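PDB 4O9D: Rik1-associated factor 1 from Schizosaccharomyces pombe, which contributes to heterochromatin formation, through a chain that includes this WD-repeat beta-propeller, as a component of the Clr4 complex that ubiquitylates and methylates histone H3. Local coordinates for residues 294-299 and 337-342; 299-304 and 314-319; 251-256 and 278-283; 30-35 and 381-386. All coordinates share one frame; numbering follows the deposited sequence.

Contact 1 (294-299 and 337-342); sequences TSSGTD and AGINMA
Gly-297 and Ile-339 meet backbone to backbone where the end of strand 292-297 runs nearly opposite in direction to the incoming chain of 337-342, and the N-H of Ile-339 points straight at Gly-297 O, 2.8 Å from N to O at an angle of 179°. The carbonyl takes it with the donor tilted 34° from its plane. Just beyond, Thr-298 CA lies 3.5 Å from Ala-337 O in a CA-H...O contact, and Gly-338, at positive phi, brings its CA to 3.6 Å from Gly-297 O. The Ile-339 side chain turns toward the strand. Its CG2 branch, anti to the backbone N, presses on Ser-296 CB at 3.4 Å, tight for two carbons, while CG1 lies 3.5 Å from Gly-297 O. The hydroxyl of Ser-296 swings past the isoleucine: with chi1 -49° OG stands beside its own backbone N and reaches the methyl CB of Ala-342 at 3.6 Å. Its polar partner is Thr-302 OG1, on the next strand of its own blade. This is the seam between two neighbouring propeller blades, WD 2 and WD 3. One straight backbone bond pins the incoming chain at Ile-339, and the buried serine, its hydroxyl satisfied within its own blade, offers its carbon side to Ile-339, so the side-chain part of the join is mainly carbon contact.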
loop_
_atom_site.group_PDB
_atom_site.type_symbol
_atom_site.label_atom_id
_atom_site.label_comp_id
_atom_site.label_asym_id
_atom_site.label_seq_id
_atom_site.Cartn_x
_atom_site.Cartn_y
_atom_site.Cartn_z
ATOM N N THR A 294 -5.112 5.720 -14.138
ATOM C CA THR A 294 -6.139 6.277 -13.254
ATOM C C THR A 294 -5.516 7.135 -12.171
ATOM O O THR A 294 -4.365 6.952 -11.814
ATOM C CB THR A 294 -6.954 5.151 -12.558
ATOM O OG1 THR A 294 -6.159 4.528 -11.527
ATOM C CG2 THR A 294 -7.390 4.116 -13.566
ATOM N N SER A 295 -6.309 8.052 -11.627
ATOM C CA SER A 295 -5.880 8.914 -10.531
ATOM C C SER A 295 -7.060 9.113 -9.569
ATOM O O SER A 295 -8.065 9.754 -9.933
ATOM C CB SER A 295 -5.446 10.275 -11.088
ATOM O OG SER A 295 -5.190 11.187 -10.036
ATOM N N SER A 296 -6.965 8.550 -8.367
ATOM C CA SER A 296 -8.069 8.637 -7.409
ATOM C C SER A 296 -7.694 9.600 -6.303
ATOM O O SER A 296 -6.601 9.515 -5.710
ATOM C CB SER A 296 -8.425 7.274 -6.793
ATOM O OG SER A 296 -8.590 6.252 -7.759
ATOM N N GLY A 297 -8.596 10.514 -5.980
ATOM C CA GLY A 297 -8.204 11.574 -5.068
ATOM C C GLY A 297 -9.056 11.757 -3.849
ATOM O O GLY A 297 -10.036 11.027 -3.624
ATOM N N THR A 298 -8.665 12.759 -3.065
ATOM C CA THR A 298 -9.418 13.180 -1.889
ATOM C C THR A 298 -10.700 13.872 -2.297
ATOM O O THR A 298 -11.533 14.137 -1.428
ATOM C CB THR A 298 -8.602 14.156 -0.990
ATOM O OG1 THR A 298 -8.388 15.396 -1.691
ATOM C CG2 THR A 298 -7.238 13.531 -0.594
ATOM N N ASP A 299 -10.868 14.165 -3.592
ATOM C CA ASP A 299 -12.167 14.643 -4.113
ATOM C C ASP A 299 -13.215 13.550 -4.256
ATOM O O ASP A 299 -14.341 13.794 -4.726
ATOM C CB ASP A 299 -12.023 15.380 -5.450
ATOM C CG ASP A 299 -11.391 14.530 -6.551
ATOM O OD1 ASP A 299 -10.962 13.382 -6.294
ATOM O OD2 ASP A 299 -11.299 15.051 -7.692
ATOM N N ALA A 337 -11.174 12.134 3.298
ATOM C CA ALA A 337 -10.010 11.874 2.463
ATOM C C ALA A 337 -10.346 11.116 1.171
ATOM O O ALA A 337 -9.462 10.597 0.506
ATOM C CB ALA A 337 -8.944 11.129 3.265
ATOM N N GLY A 338 -11.618 11.084 0.782
ATOM C CA GLY A 338 -11.962 10.637 -0.566
ATOM C C GLY A 338 -11.640 9.182 -0.884
ATOM O O GLY A 338 -11.977 8.279 -0.122
ATOM N N ILE A 339 -11.004 8.927 -2.021
ATOM C CA ILE A 339 -10.808 7.546 -2.447
ATOM C C ILE A 339 -9.592 6.877 -1.761
ATOM O O ILE A 339 -8.449 7.274 -2.017
ATOM C CB ILE A 339 -10.608 7.460 -3.983
ATOM C CG1 ILE A 339 -11.747 8.160 -4.765
ATOM C CG2 ILE A 339 -10.453 6.006 -4.407
ATOM C CD1 ILE A 339 -13.116 7.556 -4.585
ATOM N N ASN A 340 -9.831 5.846 -0.939
ATOM C CA ASN A 340 -8.747 5.125 -0.253
ATOM C C ASN A 340 -8.531 3.683 -0.723
ATOM O O ASN A 340 -7.684 2.949 -0.187
ATOM C CB ASN A 340 -8.995 5.089 1.246
ATOM C CG ASN A 340 -8.557 6.352 1.941
ATOM O OD1 ASN A 340 -7.598 7.008 1.521
ATOM N ND2 ASN A 340 -9.272 6.716 3.016
ATOM N N MET A 341 -9.332 3.259 -1.679
ATOM C CA MET A 341 -9.183 1.950 -2.278
ATOM C C MET A 341 -9.285 2.071 -3.795
ATOM O O MET A 341 -10.245 2.643 -4.300
ATOM C CB MET A 341 -10.297 1.015 -1.787
ATOM C CG MET A 341 -10.440 -0.228 -2.651
ATOM S SD MET A 341 -11.820 -1.275 -2.162
ATOM C CE MET A 341 -11.425 -2.718 -3.117
ATOM N N ALA A 342 -8.305 1.540 -4.522
ATOM C CA ALA A 342 -8.348 1.591 -5.975
ATOM C C ALA A 342 -7.503 0.460 -6.551
ATOM O O ALA A 342 -6.283 0.524 -6.499
ATOM C CB ALA A 342 -7.847 2.952 -6.483
#

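Contact 2 (299-304 and 314-319); sequences DNQTFV and LSLLKH
Leu-316 reaches across to Phe-303 and Gln-301 from the antiparallel partner strand. With CG anti to the backbone N (chi1 176°), the chain from CB carries CG to 4.1 Å from Gln-301 OE1, and there it forks. CD1 sits over the centre of the Phe-303 ring, 4.1 Å from its centroid and 9° off the normal, a CH-pi contact; the same methyl touches Gln-301 CD at 3.6 Å. CD2 lies by the far end of the ring, 3.9 Å from Phe-303 CZ. Gln-301 runs alongside Lys-318, its OE1 3.5 Å from Lys-318 CG, and its NE2 bonds Asp-299 OD2, while Asp-299 OD1 accepts Gln-301 N, an Asx turn. On the other face Leu-317 CD1 meets Val-304 CG2 at 3.7 Å, and a water joins Leu-317 O to Thr-302 OG1, a hydroxyl that also bonds Ser-296 OG. Thr-302 and Leu-317 exchange two backbone bonds. At the far end Leu-314 and Ser-315 both face Val-304, a classic beta bulge. These are the outer two strands of a propeller blade, and on the face of Phe-303 the Asp-299 carboxylate, bonded to Gln-301 through both oxygens, holds that amide in place beside the Leu-316 methyls.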
loop_
_atom_site.group_PDB
_atom_site.type_symbol
_atom_site.label_atom_id
_atom_site.label_comp_id
_atom_site.label_asym_id
_atom_site.label_seq_id
_atom_site.Cartn_x
_atom_site.Cartn_y
_atom_site.Cartn_z
ATOM N N ASP A 299 -10.868 14.165 -3.592
ATOM C CA ASP A 299 -12.167 14.643 -4.113
ATOM C C ASP A 299 -13.215 13.550 -4.256
ATOM O O ASP A 299 -14.341 13.794 -4.726
ATOM C CB ASP A 299 -12.023 15.380 -5.450
ATOM C CG ASP A 299 -11.391 14.530 -6.551
ATOM O OD1 ASP A 299 -10.962 13.382 -6.294
ATOM O OD2 ASP A 299 -11.299 15.051 -7.692
ATOM N N ASN A 300 -12.862 12.345 -3.838
ATOM C CA ASN A 300 -13.788 11.230 -3.914
ATOM C C ASN A 300 -14.166 10.886 -5.354
ATOM O O ASN A 300 -15.290 10.483 -5.621
ATOM C CB ASN A 300 -15.051 11.554 -3.099
ATOM C CG ASN A 300 -15.515 10.385 -2.229
ATOM O OD1 ASN A 300 -14.728 9.499 -1.857
ATOM N ND2 ASN A 300 -16.807 10.381 -1.898
ATOM N N GLN A 301 -13.244 11.047 -6.300
ATOM C CA GLN A 301 -13.518 10.567 -7.657
ATOM C C GLN A 301 -12.210 10.146 -8.302
ATOM O O GLN A 301 -11.150 10.499 -7.802
ATOM C CB GLN A 301 -14.220 11.646 -8.492
ATOM C CG GLN A 301 -13.414 12.917 -8.667
ATOM C CD GLN A 301 -14.282 14.076 -9.151
ATOM O OE1 GLN A 301 -15.517 13.959 -9.214
ATOM N NE2 GLN A 301 -13.647 15.205 -9.476
ATOM N N THR A 302 -12.297 9.366 -9.382
ATOM C CA THR A 302 -11.118 8.830 -10.069
ATOM C C THR A 302 -11.142 9.292 -11.517
ATOM O O THR A 302 -12.121 9.018 -12.246
ATOM C CB THR A 302 -11.144 7.287 -10.078
ATOM O OG1 THR A 302 -11.070 6.780 -8.738
ATOM C CG2 THR A 302 -10.009 6.723 -10.925
ATOM N N PHE A 303 -10.101 10.007 -11.937
ATOM C CA PHE A 303 -9.934 10.334 -13.356
ATOM C C PHE A 303 -9.292 9.142 -14.072
ATOM O O PHE A 303 -8.425 8.491 -13.512
ATOM C CB PHE A 303 -9.088 11.611 -13.541
ATOM C CG PHE A 303 -9.845 12.891 -13.251
ATOM C CD1 PHE A 303 -10.030 13.322 -11.960
ATOM C CD2 PHE A 303 -10.385 13.646 -14.286
ATOM C CE1 PHE A 303 -10.713 14.479 -11.686
ATOM C CE2 PHE A 303 -11.082 14.803 -14.018
ATOM C CZ PHE A 303 -11.240 15.223 -12.708
ATOM N N VAL A 304 -9.737 8.857 -15.294
ATOM C CA VAL A 304 -9.176 7.775 -16.106
ATOM C C VAL A 304 -8.756 8.284 -17.477
ATOM O O VAL A 304 -9.485 9.071 -18.073
ATOM C CB VAL A 304 -10.177 6.674 -16.327
ATOM C CG1 VAL A 304 -9.509 5.517 -17.100
ATOM C CG2 VAL A 304 -10.734 6.187 -14.966
ATOM N N LEU A 314 -10.590 10.047 -20.117
ATOM C CA LEU A 314 -11.550 9.251 -20.850
ATOM C C LEU A 314 -12.850 9.214 -20.059
ATOM O O LEU A 314 -13.952 9.149 -20.618
ATOM C CB LEU A 314 -11.011 7.846 -21.025
ATOM C CG LEU A 314 -12.051 6.787 -21.336
ATOM C CD1 LEU A 314 -12.708 7.058 -22.679
ATOM C CD2 LEU A 314 -11.364 5.431 -21.296
ATOM N N SER A 315 -12.722 9.233 -18.737
ATOM C CA SER A 315 -13.899 9.160 -17.897
ATOM C C SER A 315 -13.597 9.675 -16.507
ATOM O O SER A 315 -12.435 9.868 -16.129
ATOM C CB SER A 315 -14.390 7.717 -17.805
ATOM O OG SER A 315 -15.669 7.682 -17.197
ATOM N N LEU A 316 -14.671 9.903 -15.766
ATOM C CA LEU A 316 -14.605 10.385 -14.409
ATOM C C LEU A 316 -15.558 9.530 -13.572
ATOM O O LEU A 316 -16.785 9.512 -13.794
ATOM C CB LEU A 316 -14.987 11.844 -14.397
ATOM C CG LEU A 316 -15.066 12.543 -13.050
ATOM C CD1 LEU A 316 -14.006 12.054 -12.140
ATOM C CD2 LEU A 316 -14.938 14.043 -13.288
ATOM N N LEU A 317 -14.977 8.783 -12.640
ATOM C CA LEU A 317 -15.707 7.778 -11.882
ATOM C C LEU A 317 -15.968 8.299 -10.481
ATOM O O LEU A 317 -15.052 8.303 -9.647
ATOM C CB LEU A 317 -14.871 6.510 -11.776
ATOM C CG LEU A 317 -14.144 6.028 -13.036
ATOM C CD1 LEU A 317 -13.281 4.857 -12.589
ATOM C CD2 LEU A 317 -15.119 5.610 -14.144
ATOM N N LYS A 318 -17.207 8.708 -10.209
ATOM C CA LYS A 318 -17.513 9.460 -9.000
ATOM C C LYS A 318 -18.079 8.622 -7.850
ATOM O O LYS A 318 -18.846 7.693 -8.061
ATOM C CB LYS A 318 -18.515 10.561 -9.335
ATOM C CG LYS A 318 -17.956 11.667 -10.204
ATOM C CD LYS A 318 -19.082 12.583 -10.719
ATOM C CE LYS A 318 -18.529 13.960 -11.095
ATOM N NZ LYS A 318 -19.556 14.893 -11.639
ATOM N N HIS A 319 -17.718 8.972 -6.621
ATOM C CA HIS A 319 -18.447 8.435 -5.475
ATOM C C HIS A 319 -19.390 9.498 -4.929
ATOM O O HIS A 319 -19.377 10.646 -5.369
ATOM C CB HIS A 319 -17.502 7.959 -4.373
ATOM C CG HIS A 319 -16.937 6.596 -4.618
ATOM N ND1 HIS A 319 -17.238 5.506 -3.825
ATOM C CD2 HIS A 319 -16.113 6.141 -5.587
ATOM C CE1 HIS A 319 -16.612 4.444 -4.293
ATOM N NE2 HIS A 319 -15.927 4.799 -5.360
HETATM O O HOH W 1 -17.526 13.400 -5.688
HETATM O O HOH W 2 -13.699 6.481 -8.134
#

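Contact 3 (251-256 and 278-283); sequences SSNTLS and QKDINH
Asn-253 OD1 accepts the backbone N-H of Ile-281 at 2.8 Å from N to O, a nearly straight bond (172°) that arrives in the plane of the amide carbonyl on a lone pair. The other end of the same amide gives ND2 to Asp-280 OD1 at 2.9 Å. That oxygen is met from above its carboxylate, the two flat groups standing 89° apart. Asn-253 thus grips two consecutive residues and its amide cannot easily flip. The torsions explain the reach: CG lies beside its own backbone N (chi1 -64°), which takes the amide across to the other chain, and Asp-280 CG, anti to its backbone N, brings the carboxylate back to it. Alongside, Ile-281 sends CG2 against Ser-251 OG at 3.6 Å and CD1 toward Ser-252 O at 3.9 Å; the polar partner of Ser-251 OG is Thr-237 OG1, in its own blade. A water bound to Thr-254 N at 2.9 Å also lies 3.1 Å from Lys-279 O, spanning the two segments. The strands run roughly antiparallel, 7.2 Å apart at their closest, and the Asn-253 amide and a water join them rather than strand-to-strand backbone pairing, as adjacent blades meet in a beta-propeller.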
loop_
_atom_site.group_PDB
_atom_site.type_symbol
_atom_site.label_atom_id
_atom_site.label_comp_id
_atom_site.label_asym_id
_atom_site.label_seq_id
_atom_site.Cartn_x
_atom_site.Cartn_y
_atom_site.Cartn_z
ATOM N N SER A 251 2.398 9.086 -8.995
ATOM C CA SER A 251 1.598 10.305 -8.924
ATOM C C SER A 251 2.223 11.287 -7.943
ATOM O O SER A 251 2.842 10.896 -6.971
ATOM C CB SER A 251 0.152 9.991 -8.512
ATOM O OG SER A 251 0.097 9.430 -7.176
ATOM N N SER A 252 2.046 12.581 -8.196
ATOM C CA SER A 252 2.484 13.583 -7.248
ATOM C C SER A 252 1.445 14.697 -7.067
ATOM O O SER A 252 0.579 14.895 -7.922
ATOM C CB SER A 252 3.796 14.209 -7.742
ATOM O OG SER A 252 3.549 14.911 -8.971
ATOM N N ASN A 253 1.549 15.404 -5.939
ATOM C CA ASN A 253 0.838 16.664 -5.720
ATOM C C ASN A 253 1.834 17.808 -5.979
ATOM O O ASN A 253 3.022 17.674 -5.649
ATOM C CB ASN A 253 0.317 16.754 -4.272
ATOM C CG ASN A 253 -0.744 15.679 -3.946
ATOM O OD1 ASN A 253 -1.371 15.118 -4.842
ATOM N ND2 ASN A 253 -0.923 15.396 -2.667
ATOM N N THR A 254 1.358 18.910 -6.564
ATOM C CA THR A 254 2.221 20.033 -6.962
ATOM C C THR A 254 1.724 21.298 -6.272
ATOM O O THR A 254 0.810 21.232 -5.455
ATOM C CB THR A 254 2.226 20.230 -8.502
ATOM O OG1 THR A 254 1.030 20.897 -8.913
ATOM C CG2 THR A 254 2.330 18.891 -9.225
ATOM N N LEU A 255 2.295 22.447 -6.574
ATOM C CA LEU A 255 1.788 23.668 -5.971
ATOM C C LEU A 255 0.314 23.897 -6.374
ATOM O O LEU A 255 -0.499 24.268 -5.568
ATOM C CB LEU A 255 2.665 24.866 -6.290
ATOM C CG LEU A 255 4.120 24.875 -5.822
ATOM C CD1 LEU A 255 4.861 26.142 -6.205
ATOM C CD2 LEU A 255 4.275 24.610 -4.363
ATOM N N SER A 256 -0.013 23.602 -7.615
ATOM C CA SER A 256 -1.387 23.610 -8.090
ATOM C C SER A 256 -2.038 22.224 -8.094
ATOM O O SER A 256 -2.354 21.729 -7.085
ATOM C CB SER A 256 -1.485 24.261 -9.465
ATOM O OG SER A 256 -0.263 24.275 -10.143
ATOM N N GLN A 278 -7.347 17.421 -9.555
ATOM C CA GLN A 278 -7.307 16.951 -8.169
ATOM C C GLN A 278 -6.134 17.550 -7.409
ATOM O O GLN A 278 -4.995 17.485 -7.860
ATOM C CB GLN A 278 -7.191 15.427 -8.132
ATOM C CG GLN A 278 -8.382 14.752 -8.752
ATOM C CD GLN A 278 -8.142 13.304 -9.040
ATOM O OE1 GLN A 278 -7.286 12.962 -9.854
ATOM N NE2 GLN A 278 -8.895 12.435 -8.373
ATOM N N LYS A 279 -6.407 18.118 -6.245
ATOM C CA LYS A 279 -5.366 18.765 -5.481
ATOM C C LYS A 279 -4.615 17.783 -4.579
ATOM O O LYS A 279 -3.538 18.110 -4.084
ATOM C CB LYS A 279 -5.967 19.901 -4.656
ATOM C CG LYS A 279 -6.792 19.431 -3.486
ATOM C CD LYS A 279 -7.906 20.420 -3.173
ATOM C CE LYS A 279 -8.384 20.276 -1.739
ATOM N NZ LYS A 279 -8.732 21.611 -1.164
ATOM N N ASP A 280 -5.165 16.582 -4.375
ATOM C CA ASP A 280 -4.498 15.588 -3.540
ATOM C C ASP A 280 -4.741 14.195 -4.099
ATOM O O ASP A 280 -5.834 13.638 -3.937
ATOM C CB ASP A 280 -5.024 15.665 -2.097
ATOM C CG ASP A 280 -4.111 14.955 -1.094
ATOM O OD1 ASP A 280 -3.287 14.093 -1.497
ATOM O OD2 ASP A 280 -4.226 15.265 0.109
ATOM N N ILE A 281 -3.735 13.616 -4.750
ATOM C CA ILE A 281 -3.905 12.281 -5.319
ATOM C C ILE A 281 -3.487 11.220 -4.287
ATOM O O ILE A 281 -2.337 11.223 -3.778
ATOM C CB ILE A 281 -3.069 12.083 -6.617
ATOM C CG1 ILE A 281 -3.420 13.118 -7.688
ATOM C CG2 ILE A 281 -3.259 10.670 -7.165
ATOM C CD1 ILE A 281 -2.616 12.889 -8.999
ATOM N N ASN A 282 -4.411 10.311 -3.976
ATOM C CA ASN A 282 -4.133 9.208 -3.050
ATOM C C ASN A 282 -3.535 7.989 -3.769
ATOM O O ASN A 282 -2.636 7.340 -3.229
ATOM C CB ASN A 282 -5.406 8.734 -2.333
ATOM C CG ASN A 282 -5.934 9.735 -1.304
ATOM O OD1 ASN A 282 -5.227 10.617 -0.839
ATOM N ND2 ASN A 282 -7.196 9.580 -0.948
ATOM N N HIS A 283 -4.048 7.658 -4.962
ATOM C CA HIS A 283 -3.645 6.418 -5.639
ATOM C C HIS A 283 -3.680 6.578 -7.153
ATOM O O HIS A 283 -4.685 7.052 -7.708
ATOM C CB HIS A 283 -4.587 5.244 -5.271
ATOM C CG HIS A 283 -4.614 4.917 -3.812
ATOM N ND1 HIS A 283 -3.572 4.281 -3.178
ATOM C CD2 HIS A 283 -5.551 5.156 -2.857
ATOM C CE1 HIS A 283 -3.853 4.152 -1.890
ATOM N NE2 HIS A 283 -5.053 4.658 -1.672
HETATM O O HOH W 3 -1.531 18.968 -6.291
#

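Contact 4 (30-35 and 381-386); sequences SGDTVC and AITYGG
At the seam between two propeller blades, one ending in strand 382-387 of WD 4, its sheet completed by the N-terminal strand 21-26, and the other begun by strand 33-38, Thr-383 fastens the two with its side chain. Thr-383 OG1 donates to Thr-33 O at 2.7 Å, the donor tilted 28° from the carbonyl plane. The hydroxyl gets there because it stands between its own backbone N and carbonyl carbon (chi1 57°), while the other branch, CG2, comes within 4.2 Å of Asp-32 CB. The carboxylate of Asp-32 is engaged elsewhere, its OD1 bonded to Gly-400 N. Tyr-384 is the second residue to reach across. Its CG is anti to the backbone N, bringing the ring to the other strand: CB is 3.8 Å from Thr-33 O, CD1 is 3.6 Å from Val-34 O, and Cys-35 CA stands over one face of the ring, offset toward the rim. Val-34 and Cys-35 both face Gly-48 in a classic beta bulge of their own sheet. The two strands cross at 40°, with axes 5.7 Å apart at their closest, and belong to separate sheets. The join therefore rests on a single hydroxyl-to-carbonyl bond flanked by an aromatic ring: one threonine supplies the direct polar tie between these segments, and Thr-383 and Tyr-384 share the packing about equally.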
loop_
_atom_site.group_PDB
_atom_site.type_symbol
_atom_site.label_atom_id
_atom_site.label_comp_id
_atom_site.label_asym_id
_atom_site.label_seq_id
_atom_site.Cartn_x
_atom_site.Cartn_y
_atom_site.Cartn_z
ATOM N N SER A 30 -8.088 -1.519 17.593
ATOM C CA SER A 30 -7.702 -0.211 18.072
ATOM C C SER A 30 -7.216 0.550 16.843
ATOM O O SER A 30 -6.258 0.129 16.188
ATOM C CB SER A 30 -6.596 -0.330 19.118
ATOM O OG SER A 30 -5.496 -1.075 18.630
ATOM N N GLY A 31 -7.913 1.637 16.508
ATOM C CA GLY A 31 -7.575 2.437 15.344
ATOM C C GLY A 31 -8.329 2.054 14.072
ATOM O O GLY A 31 -9.303 1.298 14.093
ATOM N N ASP A 32 -7.863 2.597 12.955
ATOM C CA ASP A 32 -8.407 2.283 11.660
ATOM C C ASP A 32 -7.469 1.329 10.959
ATOM O O ASP A 32 -6.274 1.558 10.939
ATOM C CB ASP A 32 -8.531 3.562 10.827
ATOM C CG ASP A 32 -9.636 4.478 11.320
ATOM O OD1 ASP A 32 -10.577 3.976 11.963
ATOM O OD2 ASP A 32 -9.557 5.702 11.057
ATOM N N THR A 33 -8.001 0.268 10.358
ATOM C CA THR A 33 -7.154 -0.626 9.596
ATOM C C THR A 33 -6.753 0.050 8.288
ATOM O O THR A 33 -7.612 0.402 7.457
ATOM C CB THR A 33 -7.823 -1.972 9.353
ATOM O OG1 THR A 33 -8.177 -2.545 10.620
ATOM C CG2 THR A 33 -6.869 -2.939 8.607
ATOM N N VAL A 34 -5.439 0.215 8.122
ATOM C CA VAL A 34 -4.866 0.872 6.960
ATOM C C VAL A 34 -3.827 0.056 6.160
ATOM O O VAL A 34 -3.288 0.568 5.194
ATOM C CB VAL A 34 -4.235 2.212 7.357
ATOM C CG1 VAL A 34 -5.305 3.103 7.983
ATOM C CG2 VAL A 34 -3.022 1.996 8.299
ATOM N N CYS A 35 -3.545 -1.185 6.551
ATOM C CA CYS A 35 -2.890 -2.133 5.642
ATOM C C CYS A 35 -3.342 -3.571 5.883
ATOM O O CYS A 35 -3.753 -3.937 6.982
ATOM C CB CYS A 35 -1.356 -2.086 5.713
ATOM S SG CYS A 35 -0.659 -1.291 7.131
ATOM N N ALA A 381 -16.664 5.947 6.097
ATOM C CA ALA A 381 -15.633 6.111 5.054
ATOM C C ALA A 381 -14.641 4.933 4.980
ATOM O O ALA A 381 -14.160 4.450 5.996
ATOM C CB ALA A 381 -14.858 7.427 5.268
ATOM N N ILE A 382 -14.351 4.483 3.766
ATOM C CA ILE A 382 -13.412 3.394 3.528
ATOM C C ILE A 382 -11.992 3.840 3.842
ATOM O O ILE A 382 -11.574 4.925 3.437
ATOM C CB ILE A 382 -13.481 2.954 2.043
ATOM C CG1 ILE A 382 -14.871 2.399 1.711
ATOM C CG2 ILE A 382 -12.403 1.928 1.719
ATOM C CD1 ILE A 382 -15.247 1.194 2.558
ATOM N N THR A 383 -11.234 3.016 4.553
ATOM C CA THR A 383 -9.827 3.362 4.827
ATOM C C THR A 383 -8.813 2.514 4.047
ATOM O O THR A 383 -7.664 2.929 3.867
ATOM C CB THR A 383 -9.475 3.293 6.338
ATOM O OG1 THR A 383 -9.757 1.988 6.856
ATOM C CG2 THR A 383 -10.251 4.335 7.123
ATOM N N TYR A 384 -9.234 1.336 3.579
ATOM C CA TYR A 384 -8.357 0.441 2.800
ATOM C C TYR A 384 -9.177 -0.617 2.105
ATOM O O TYR A 384 -10.232 -0.986 2.592
ATOM C CB TYR A 384 -7.352 -0.285 3.715
ATOM C CG TYR A 384 -6.386 -1.148 2.925
ATOM C CD1 TYR A 384 -5.218 -0.596 2.417
ATOM C CD2 TYR A 384 -6.655 -2.477 2.653
ATOM C CE1 TYR A 384 -4.326 -1.335 1.681
ATOM C CE2 TYR A 384 -5.749 -3.246 1.888
ATOM C CZ TYR A 384 -4.584 -2.651 1.420
ATOM O OH TYR A 384 -3.647 -3.323 0.664
ATOM N N GLY A 385 -8.692 -1.124 0.977
ATOM C CA GLY A 385 -9.301 -2.279 0.342
ATOM C C GLY A 385 -8.299 -2.965 -0.569
ATOM O O GLY A 385 -7.547 -2.305 -1.275
ATOM N N GLY A 386 -8.296 -4.292 -0.577
ATOM C CA GLY A 386 -7.295 -5.022 -1.332
ATOM C C GLY A 386 -7.643 -6.469 -1.631
ATOM O O GLY A 386 -8.019 -7.225 -0.731
#

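In the fold
Contacts 3, 1 and 4 are three blade-to-blade seams, met in that order around the propeller, while contact 2 is internal to the blade between the first two. Contacts 1 and 2 share Asp-299, and their centres lie about 8 Å apart; Ile-339 CD1 packs on His-319 CD2 at 3.5 Å. Contact 3, about 10 Å from contact 1 between centres, is joined to it through Ser-295 OG and Gln-278 OE1, 2.8 Å apart and probably hydrogen-bonded. One further seam separates contacts 1 and 4, whose centres lie about 14 Å apart, and Asn-340 ND2 crosses it to meet Ile-382 O at 2.9 Å. Contacts 2 and 3 each lie about 21 Å, centre to centre, from contact 4 and do not touch it.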